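Long-range contacts in fatty acyl CoA synthetase FADD13 (FATTY-ACYL-CoA SYNTHETASE) (Mycobacterium tuberculosis, PDB 3R44), which belongs to the AMP-binding enzyme family of the ANL superfamily and pairs a large AMP-binding domain with a smaller C-terminal domain: residues N54-V59 with A158-P163; A88-G92 with E162-C167; F245-W251 with M272-F278. One frame throughout, in Å; residues are numbered along the deposited sequence.

How the contacts relate
Contacts 1 and 2 are neighbours, with centres 10 Å apart. Both fasten the loop that follows helix 148-157, contact 1 to helix 46-62 and contact 2 to the end of helix 79-91. They share Glu162 and Pro163. Contact 3 stands apart, its centre about 39 Å from that of contact 1 and about 41 Å from that of contact 2, and it joins helices beside the nine-stranded mixed sheet. All three are partly buried, contact 2 having the largest share of buried residues. Contact 1 is mostly polar and holds two bridging waters. Contact 2 combines a salt bridge with aliphatic packing. Contact 3 is mainly aromatic and apolar.

Contact 1: residues N54-V59 with A158-P163; sequences NRCADV and AAADEP
Asn54 lays its side chain over the bend Ala160-Glu162 of the loop leaving helix 148-157. Asn54 sits on helix 46-62, which leads into strand 70-74 of a four-stranded parallel sheet in the alpha/beta part of the AMP-binding region. The loop 158-163 runs along this helix.

The amide of Asn54 is the main polar grip. Asn54 ND2 donates to Glu162 OE2 at 3.0 Å. The bond is fairly straight, 159° at the hydrogen. OE2 lies in the amide plane, but the amide nitrogen sits above the carboxylate plane. The two planes stand nearly perpendicular, 79° apart. Asn54 ND2 also donates to Ala160 O at 3.2 Å, from above the carbonyl plane. One water joins the same two atoms, and another links Asn54 O to Asp161 O. Glu162 OE1 takes a salt bridge from Lys90, and Asn50 also donates to Glu162 OE2.

One turn on, Asp58 holds the start of the loop. Its CG is anti to the backbone N (chi1 -170°), which sends the carboxylate to the loop. There Asp58 OD2 accepts from Ala159 N at 3.1 Å, the donor coming from above the carboxylate plane.

Van der Waals packing makes up the rest. The Ala158 CB methyl meets Val59 CG2 at 4.0 Å and also lies against Arg55 CB. The Arg55 guanidinium carries the Ala160 methyl over the centre of one face, with Ala158 O at its edge. At the end of the 158-163 segment, Ala57 CB touches Pro163 CG at 3.7 Å, while Pro163 CD lies 3.6 Å from Asn54 OD1.

Contact 2: residues A88-G92 with E162-C167; sequences AAKLG and EPAVEC
Lys90 and Glu162 form the one salt bridge between 88-92 and 162-167. Lys90 lies in the last turn of helix 79-91, the helix of a beta-alpha-beta crossover from strand 70-74 to the adjacent parallel strand 94-97. The helix ends in a Schellman motif, with Gly92 at positive phi. The segment 162-167 passes alongside this helix end on its way to strand 172-178.

The ionic part comes first. Lys90 NZ donates to Glu162 OE1 at 2.6 Å, a short bond. It meets the syn lone pair of OE1, on the side of the other carboxylate oxygen. The lysine chain is extended as far as CE and then turns at its last torsion (chi4 -103°), which carries NZ to the carboxylate. Asn50 OD1 accepts a further bond from NZ. This network may favour the charged forms of both groups.

The apolar part runs along the stem of the same lysine. The Pro163 ring lies across it, with Pro163 CD 4.0 Å from Lys90 CD and Pro163 CG 4.1 Å from Lys90 CB. Leu91 CD2 also reaches Pro163 CB at 4.2 Å, the two side chains crossing at about a right angle. Val165 CG2 packs on Lys90 CB at 3.9 Å, and Trp20 of helix 18-28 also touches the valine.

The third group is packing on the backbone. In one of its two conformers Cys167 SG comes 3.3 Å from Gly92 CA, against the helix-ending turn. As the side chain is split, this approach is doubtful as a fixed contact. Asn17, a residue of the histidine pocket, joins the helix end to the loop: its ND2 donates to Ala89 O and Cys167 O. Val165 CG2 also rests on the helix backbone, 3.4 Å from Lys90 O.

Contact 3: residues F245-W251 with M272-F278; sequences FDATKVW and MRQVPEF
Trp251 fits its indole into a slot between Met272 and Phe278. It stands on helix 247-256, while Met272 lies in the last turn of helix 266-274 and Phe278 belongs to the short helix 276-280. These last two helices follow strand 261-264 and precede the adjacent parallel strand 288-291, as the helical part of a beta-alpha-beta crossover.

One wall of the slot is the Met272 methyl. Met272 CE lies over the six-membered ring of Trp251, 3.9 Å from the centroid, in a CH-pi contact. The methionine is extended to SD and bends at chi3 (60°), which brings the methyl over the ring. Phe278 CA lies over the opposite face, toward its rim. The phenyl ring of Phe278 turns its edge to the indole, with Phe278 CD1 3.7 Å from Trp251 CZ2. Val275 CG2 closes the indole edge, 3.8 Å from Trp251 CD1, and Glu277 CB packs against Trp251 CB.

Met272 is a bump in its own right. Its CG and SD fill a hollow between Val250 CG1 and the edge of the Phe245 ring. Met272 CG lies 3.7 Å from Val250 CG1. It also meets Phe245 CZ at the ring edge, and the sulfur makes a Met-aromatic contact there. At the outer side, the two methyls of Val275 lie against Ala247 and the methyl of Thr248.

Asp246 N-caps helix 247-256 by accepting from Thr248 N. A water bonds to Ala247 O and Trp251 N, with a weak bond to Glu277 OE1.

At the edge of the indole, close to its plane, Trp251 NE1 donates to Met272 O at 2.9 Å, nearly straight at 168°. This bond satisfies the buried indole N-H and fixes the ring's rotation, so a mainly apolar contact is also directional.

Contact 1: residues N54-V59 with A158-P163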
loop_
_atom_site.group_PDB
_atom_site.type_symbol
_atom_site.label_atom_id
_atom_site.label_comp_id
_atom_site.label_asym_id
_atom_site.label_seq_id
_atom_site.Cartn_x
_atom_site.Cartn_y
_atom_site.Cartn_z
ATOM N N ASN A 54 16.071 -11.107 17.893
ATOM C CA ASN A 54 16.793 -12.336 18.138
ATOM C C ASN A 54 15.953 -13.335 18.909
ATOM O O ASN A 54 15.962 -14.523 18.600
ATOM C CB ASN A 54 18.096 -12.089 18.891
ATOM C CG ASN A 54 19.142 -11.428 18.013
ATOM O OD1 ASN A 54 18.966 -11.364 16.817
ATOM N ND2 ASN A 54 20.187 -10.855 18.622
ATOM N N ARG A 55 15.277 -12.855 19.933
ATOM C CA ARG A 55 14.305 -13.713 20.654
ATOM C C ARG A 55 13.181 -14.253 19.741
ATOM O O ARG A 55 12.830 -15.426 19.844
ATOM C CB ARG A 55 13.735 -12.982 21.874
ATOM C CG ARG A 55 14.792 -12.750 22.973
ATOM C CD ARG A 55 14.217 -12.435 24.336
ATOM N NE ARG A 55 14.831 -11.181 24.745
ATOM C CZ ARG A 55 15.855 -11.012 25.584
ATOM N NH1 ARG A 55 16.378 -12.024 26.280
ATOM N NH2 ARG A 55 16.317 -9.767 25.771
ATOM N N CYS A 56 12.656 -13.417 18.837
ATOM C CA CYS A 56 11.662 -13.843 17.857
ATOM C C CYS A 56 12.244 -14.953 16.968
ATOM O O CYS A 56 11.572 -15.956 16.695
ATOM C CB CYS A 56 11.177 -12.686 16.996
ATOM S SG CYS A 56 10.069 -11.587 17.934
ATOM N N ALA A 57 13.490 -14.766 16.531
ATOM C CA ALA A 57 14.152 -15.756 15.699
ATOM C C ALA A 57 14.325 -17.083 16.441
ATOM O O ALA A 57 14.179 -18.165 15.832
ATOM C CB ALA A 57 15.493 -15.239 15.243
ATOM N N ASP A 58 14.651 -16.985 17.730
ATOM C CA ASP A 58 14.801 -18.155 18.595
ATOM C C ASP A 58 13.483 -18.925 18.694
ATOM O O ASP A 58 13.458 -20.174 18.540
ATOM C CB ASP A 58 15.356 -17.769 19.984
ATOM C CG ASP A 58 15.751 -18.996 20.842
ATOM O OD1 ASP A 58 16.418 -19.906 20.292
ATOM O OD2 ASP A 58 15.437 -19.039 22.060
ATOM N N VAL A 59 12.400 -18.188 18.908
ATOM C CA VAL A 59 11.048 -18.768 18.967
ATOM C C VAL A 59 10.684 -19.417 17.634
ATOM O O VAL A 59 10.211 -20.552 17.595
ATOM C CB VAL A 59 9.976 -17.740 19.373
ATOM C CG1 VAL A 59 8.536 -18.312 19.173
ATOM C CG2 VAL A 59 10.212 -17.230 20.791
ATOM N N ALA A 158 12.997 -17.117 25.649
ATOM C CA ALA A 158 13.900 -17.199 24.505
ATOM C C ALA A 158 15.197 -16.494 24.824
ATOM O O ALA A 158 15.213 -15.537 25.634
ATOM C CB ALA A 158 13.259 -16.556 23.310
ATOM N N ALA A 159 16.272 -16.962 24.186
ATOM C CA ALA A 159 17.598 -16.350 24.310
ATOM C C ALA A 159 17.747 -15.349 23.186
ATOM O O ALA A 159 17.203 -15.543 22.099
ATOM C CB ALA A 159 18.709 -17.406 24.234
ATOM N N ALA A 160 18.517 -14.301 23.434
ATOM C CA ALA A 160 18.659 -13.210 22.488
ATOM C C ALA A 160 19.918 -13.412 21.649
ATOM O O ALA A 160 20.571 -12.460 21.319
ATOM C CB ALA A 160 18.670 -11.831 23.249
ATOM N N ASP A 161 20.221 -14.660 21.277
ATOM C CA ASP A 161 21.415 -15.011 20.494
ATOM C C ASP A 161 21.258 -14.465 19.094
ATOM O O ASP A 161 20.232 -14.651 18.481
ATOM C CB ASP A 161 21.545 -16.544 20.336
ATOM C CG ASP A 161 21.746 -17.305 21.672
ATOM O OD1 ASP A 161 22.397 -16.742 22.585
ATOM O OD2 ASP A 161 21.284 -18.496 21.784
ATOM N N GLU A 162 22.288 -13.872 18.536
ATOM C CA GLU A 162 22.219 -13.503 17.149
ATOM C C GLU A 162 22.304 -14.795 16.286
ATOM O O GLU A 162 23.272 -15.544 16.430
ATOM C CB GLU A 162 23.377 -12.535 16.898
ATOM C CG GLU A 162 23.338 -11.793 15.634
ATOM C CD GLU A 162 22.264 -10.760 15.580
ATOM O OE1 GLU A 162 21.595 -10.814 14.526
ATOM O OE2 GLU A 162 22.099 -9.890 16.541
ATOM N N PRO A 163 21.293 -15.101 15.453
ATOM C CA PRO A 163 21.437 -16.305 14.617
ATOM C C PRO A 163 22.583 -16.229 13.601
ATOM O O PRO A 163 22.963 -15.148 13.166
ATOM C CB PRO A 163 20.109 -16.365 13.835
ATOM C CG PRO A 163 19.179 -15.416 14.595
ATOM C CD PRO A 163 20.054 -14.373 15.147
HETATM O O HOH W 1 17.985 -16.159 17.840
HETATM O O HOH W 2 20.902 -9.731 21.278
#

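Contact 2: residues A88-G92 with E162-C167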
loop_
_atom_site.group_PDB
_atom_site.type_symbol
_atom_site.label_atom_id
_atom_site.label_comp_id
_atom_site.label_asym_id
_atom_site.label_seq_id
_atom_site.Cartn_x
_atom_site.Cartn_y
_atom_site.Cartn_z
ATOM N N ALA A 88 12.368 -13.329 11.425
ATOM C CA ALA A 88 12.275 -14.167 10.214
ATOM C C ALA A 88 13.357 -13.822 9.171
ATOM O O ALA A 88 13.968 -14.752 8.595
ATOM C CB ALA A 88 10.862 -14.061 9.557
ATOM N N ALA A 89 13.575 -12.523 8.944
ATOM C CA ALA A 89 14.637 -12.043 8.033
ATOM C C ALA A 89 16.027 -12.634 8.379
ATOM O O ALA A 89 16.746 -13.146 7.517
ATOM C CB ALA A 89 14.668 -10.493 7.998
ATOM N N LYS A 90 16.389 -12.614 9.660
ATOM C CA LYS A 90 17.667 -13.159 10.111
ATOM C C LYS A 90 17.788 -14.650 9.831
ATOM O O LYS A 90 18.888 -15.132 9.582
ATOM C CB LYS A 90 17.874 -12.925 11.600
ATOM C CG LYS A 90 18.043 -11.417 11.947
ATOM C CD LYS A 90 18.169 -11.299 13.482
ATOM C CE LYS A 90 18.076 -9.863 13.950
ATOM N NZ LYS A 90 19.401 -9.453 14.237
ATOM N N LEU A 91 16.670 -15.373 9.893
ATOM C CA LEU A 91 16.630 -16.819 9.592
ATOM C C LEU A 91 16.501 -17.216 8.138
ATOM O O LEU A 91 16.651 -18.416 7.801
ATOM C CB LEU A 91 15.443 -17.463 10.346
ATOM C CG LEU A 91 15.456 -17.400 11.867
ATOM C CD1 LEU A 91 14.159 -17.973 12.411
ATOM C CD2 LEU A 91 16.627 -18.183 12.428
ATOM N N GLY A 92 16.236 -16.268 7.255
ATOM C CA GLY A 92 15.992 -16.547 5.838
ATOM C C GLY A 92 14.574 -17.070 5.615
ATOM O O GLY A 92 14.242 -17.603 4.551
ATOM N N GLU A 162 22.288 -13.872 18.536
ATOM C CA GLU A 162 22.219 -13.503 17.149
ATOM C C GLU A 162 22.304 -14.795 16.286
ATOM O O GLU A 162 23.272 -15.544 16.430
ATOM C CB GLU A 162 23.377 -12.535 16.898
ATOM C CG GLU A 162 23.338 -11.793 15.634
ATOM C CD GLU A 162 22.264 -10.760 15.580
ATOM O OE1 GLU A 162 21.595 -10.814 14.526
ATOM O OE2 GLU A 162 22.099 -9.890 16.541
ATOM N N PRO A 163 21.293 -15.101 15.453
ATOM C CA PRO A 163 21.437 -16.305 14.617
ATOM C C PRO A 163 22.583 -16.229 13.601
ATOM O O PRO A 163 22.963 -15.148 13.166
ATOM C CB PRO A 163 20.109 -16.365 13.835
ATOM C CG PRO A 163 19.179 -15.416 14.595
ATOM C CD PRO A 163 20.054 -14.373 15.147
ATOM N N ALA A 164 23.090 -17.378 13.197
ATOM C CA ALA A 164 23.995 -17.432 12.067
ATOM C C ALA A 164 23.149 -16.950 10.889
ATOM O O ALA A 164 22.152 -17.575 10.519
ATOM C CB ALA A 164 24.504 -18.873 11.847
ATOM N N VAL A 165 23.466 -15.794 10.344
ATOM C CA VAL A 165 22.659 -15.275 9.252
ATOM C C VAL A 165 23.471 -15.547 7.999
ATOM O O VAL A 165 24.625 -15.083 7.892
ATOM C CB VAL A 165 22.373 -13.756 9.420
ATOM C CG1 VAL A 165 21.626 -13.202 8.223
ATOM C CG2 VAL A 165 21.600 -13.488 10.673
ATOM N N GLU A 166 22.954 -16.367 7.099
ATOM C CA GLU A 166 23.737 -16.768 5.887
ATOM C C GLU A 166 22.854 -16.746 4.635
ATOM O O GLU A 166 22.998 -17.559 3.714
ATOM C CB GLU A 166 24.374 -18.130 6.076
ATOM C CG GLU A 166 23.391 -19.294 6.293
ATOM C CD GLU A 166 23.985 -20.438 7.122
ATOM O OE1 GLU A 166 24.728 -20.173 8.113
ATOM O OE2 GLU A 166 23.678 -21.603 6.781
ATOM N N CYS A 167 21.908 -15.823 4.667
ATOM C CA CYS A 167 20.960 -15.645 3.595
ATOM C C CYS A 167 20.748 -14.153 3.417
ATOM O O CYS A 167 21.092 -13.344 4.296
ATOM C CB CYS A 167 19.655 -16.299 3.945
ATOM S SG CYS A 167 19.120 -15.703 5.489
#

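Contact 3: residues F245-W251 with M272-F278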
loop_
_atom_site.group_PDB
_atom_site.type_symbol
_atom_site.label_atom_id
_atom_site.label_comp_id
_atom_site.label_asym_id
_atom_site.label_seq_id
_atom_site.Cartn_x
_atom_site.Cartn_y
_atom_site.Cartn_z
ATOM N N PHE A 245 -5.636 4.193 15.028
ATOM C CA PHE A 245 -5.724 5.626 14.736
ATOM C C PHE A 245 -6.936 6.232 15.436
ATOM O O PHE A 245 -8.030 5.669 15.355
ATOM C CB PHE A 245 -5.788 5.919 13.232
ATOM C CG PHE A 245 -6.026 7.384 12.919
ATOM C CD1 PHE A 245 -5.020 8.317 13.134
ATOM C CD2 PHE A 245 -7.267 7.829 12.467
ATOM C CE1 PHE A 245 -5.236 9.659 12.883
ATOM C CE2 PHE A 245 -7.474 9.171 12.181
ATOM C CZ PHE A 245 -6.442 10.084 12.413
ATOM N N ASP A 246 -6.722 7.339 16.154
ATOM C CA ASP A 246 -7.788 8.120 16.750
ATOM C C ASP A 246 -7.484 9.580 16.506
ATOM O O ASP A 246 -6.525 10.118 17.067
ATOM C CB ASP A 246 -7.843 7.886 18.264
ATOM C CG ASP A 246 -9.036 8.525 18.909
ATOM O OD1 ASP A 246 -9.606 9.481 18.341
ATOM O OD2 ASP A 246 -9.439 8.065 20.008
ATOM N N ALA A 247 -8.286 10.228 15.694
ATOM C CA ALA A 247 -7.976 11.613 15.300
ATOM C C ALA A 247 -8.010 12.574 16.480
ATOM O O ALA A 247 -7.339 13.613 16.477
ATOM C CB ALA A 247 -8.951 12.113 14.167
ATOM N N THR A 248 -8.805 12.238 17.484
ATOM C CA THR A 248 -8.870 13.056 18.687
ATOM C C THR A 248 -7.695 12.900 19.640
ATOM O O THR A 248 -7.644 13.604 20.630
ATOM C CB THR A 248 -10.172 12.824 19.480
ATOM O OG1 THR A 248 -10.177 11.499 20.041
ATOM C CG2 THR A 248 -11.386 13.074 18.544
ATOM N N LYS A 249 -6.808 11.937 19.382
ATOM C CA LYS A 249 -5.649 11.656 20.228
ATOM C C LYS A 249 -4.330 11.871 19.495
ATOM O O LYS A 249 -3.255 11.934 20.138
ATOM C CB LYS A 249 -5.679 10.208 20.746
ATOM C CG LYS A 249 -6.881 9.878 21.611
ATOM C CD LYS A 249 -6.524 8.833 22.676
ATOM C CE LYS A 249 -7.730 8.540 23.578
ATOM N NZ LYS A 249 -8.395 7.301 23.003
ATOM N N VAL A 250 -4.364 11.995 18.173
ATOM C CA VAL A 250 -3.110 11.975 17.393
ATOM C C VAL A 250 -2.239 13.226 17.540
ATOM O O VAL A 250 -1.015 13.124 17.604
ATOM C CB VAL A 250 -3.376 11.615 15.920
ATOM C CG1 VAL A 250 -4.200 12.652 15.259
ATOM C CG2 VAL A 250 -2.056 11.311 15.119
ATOM N N TRP A 251 -2.851 14.401 17.648
ATOM C CA TRP A 251 -2.038 15.621 17.741
ATOM C C TRP A 251 -1.277 15.640 19.055
ATOM O O TRP A 251 -0.159 16.105 19.095
ATOM C CB TRP A 251 -2.859 16.898 17.563
ATOM C CG TRP A 251 -3.266 17.168 16.127
ATOM C CD1 TRP A 251 -4.519 17.097 15.626
ATOM C CD2 TRP A 251 -2.411 17.500 15.024
ATOM N NE1 TRP A 251 -4.517 17.381 14.282
ATOM C CE2 TRP A 251 -3.236 17.591 13.874
ATOM C CE3 TRP A 251 -1.038 17.666 14.876
ATOM C CZ2 TRP A 251 -2.736 17.916 12.609
ATOM C CZ3 TRP A 251 -0.531 17.990 13.605
ATOM C CH2 TRP A 251 -1.375 18.100 12.496
ATOM N N MET A 272 -7.995 15.026 10.845
ATOM C CA MET A 272 -7.046 15.660 11.745
ATOM C C MET A 272 -7.186 17.188 11.702
ATOM O O MET A 272 -6.852 17.894 12.679
ATOM C CB MET A 272 -5.617 15.220 11.414
ATOM C CG MET A 272 -5.374 13.827 11.951
ATOM S SD MET A 272 -3.755 13.234 11.533
ATOM C CE MET A 272 -2.598 14.332 12.226
ATOM N N ARG A 273 -7.710 17.681 10.586
ATOM C CA ARG A 273 -7.960 19.106 10.416
ATOM C C ARG A 273 -9.232 19.533 11.155
ATOM O O ARG A 273 -9.399 20.714 11.479
ATOM C CB ARG A 273 -8.042 19.432 8.925
ATOM C CG ARG A 273 -8.150 20.880 8.621
ATOM C CD ARG A 273 -9.448 21.202 7.960
ATOM N NE ARG A 273 -9.605 22.632 7.698
ATOM C CZ ARG A 273 -9.684 23.573 8.626
ATOM N NH1 ARG A 273 -9.572 23.273 9.910
ATOM N NH2 ARG A 273 -9.839 24.835 8.247
ATOM N N GLN A 274 -10.134 18.587 11.420
ATOM C CA GLN A 274 -11.418 18.942 12.042
ATOM C C GLN A 274 -11.442 18.919 13.571
ATOM O O GLN A 274 -12.313 19.588 14.189
ATOM C CB GLN A 274 -12.550 18.079 11.487
ATOM C CG GLN A 274 -12.479 17.805 10.010
ATOM C CD GLN A 274 -12.528 19.076 9.197
ATOM O OE1 GLN A 274 -12.993 20.132 9.678
ATOM N NE2 GLN A 274 -12.089 18.989 7.964
ATOM N N VAL A 275 -10.499 18.222 14.189
ATOM C CA VAL A 275 -10.486 18.088 15.670
ATOM C C VAL A 275 -9.979 19.379 16.340
ATOM O O VAL A 275 -9.196 20.122 15.710
ATOM C CB VAL A 275 -9.704 16.874 16.081
ATOM C CG1 VAL A 275 -10.438 15.651 15.504
ATOM C CG2 VAL A 275 -8.272 16.916 15.583
ATOM N N PRO A 276 -10.430 19.654 17.582
ATOM C CA PRO A 276 -10.095 20.885 18.330
ATOM C C PRO A 276 -8.585 21.060 18.421
ATOM O O PRO A 276 -8.083 22.194 18.398
ATOM C CB PRO A 276 -10.659 20.593 19.726
ATOM C CG PRO A 276 -11.880 19.802 19.454
ATOM C CD PRO A 276 -11.489 18.899 18.276
ATOM N N GLU A 277 -7.858 19.940 18.493
ATOM C CA GLU A 277 -6.409 20.025 18.602
ATOM C C GLU A 277 -5.691 20.683 17.413
ATOM O O GLU A 277 -4.565 21.142 17.588
ATOM C CB GLU A 277 -5.779 18.674 18.930
ATOM C CG GLU A 277 -6.162 18.157 20.322
ATOM C CD GLU A 277 -7.617 17.584 20.410
ATOM O OE1 GLU A 277 -8.335 17.316 19.362
ATOM O OE2 GLU A 277 -8.068 17.437 21.582
ATOM N N PHE A 278 -6.284 20.667 16.225
ATOM C CA PHE A 278 -5.647 21.259 15.035
ATOM C C PHE A 278 -5.415 22.757 15.208
ATOM O O PHE A 278 -4.341 23.262 14.882
ATOM C CB PHE A 278 -6.522 21.037 13.821
ATOM C CG PHE A 278 -5.930 21.545 12.539
ATOM C CD1 PHE A 278 -4.931 20.875 11.923
ATOM C CD2 PHE A 278 -6.385 22.710 11.958
ATOM C CE1 PHE A 278 -4.407 21.338 10.709
ATOM C CE2 PHE A 278 -5.842 23.196 10.785
ATOM C CZ PHE A 278 -4.857 22.540 10.172
HETATM O O HOH W 3 -5.911 15.205 18.026
#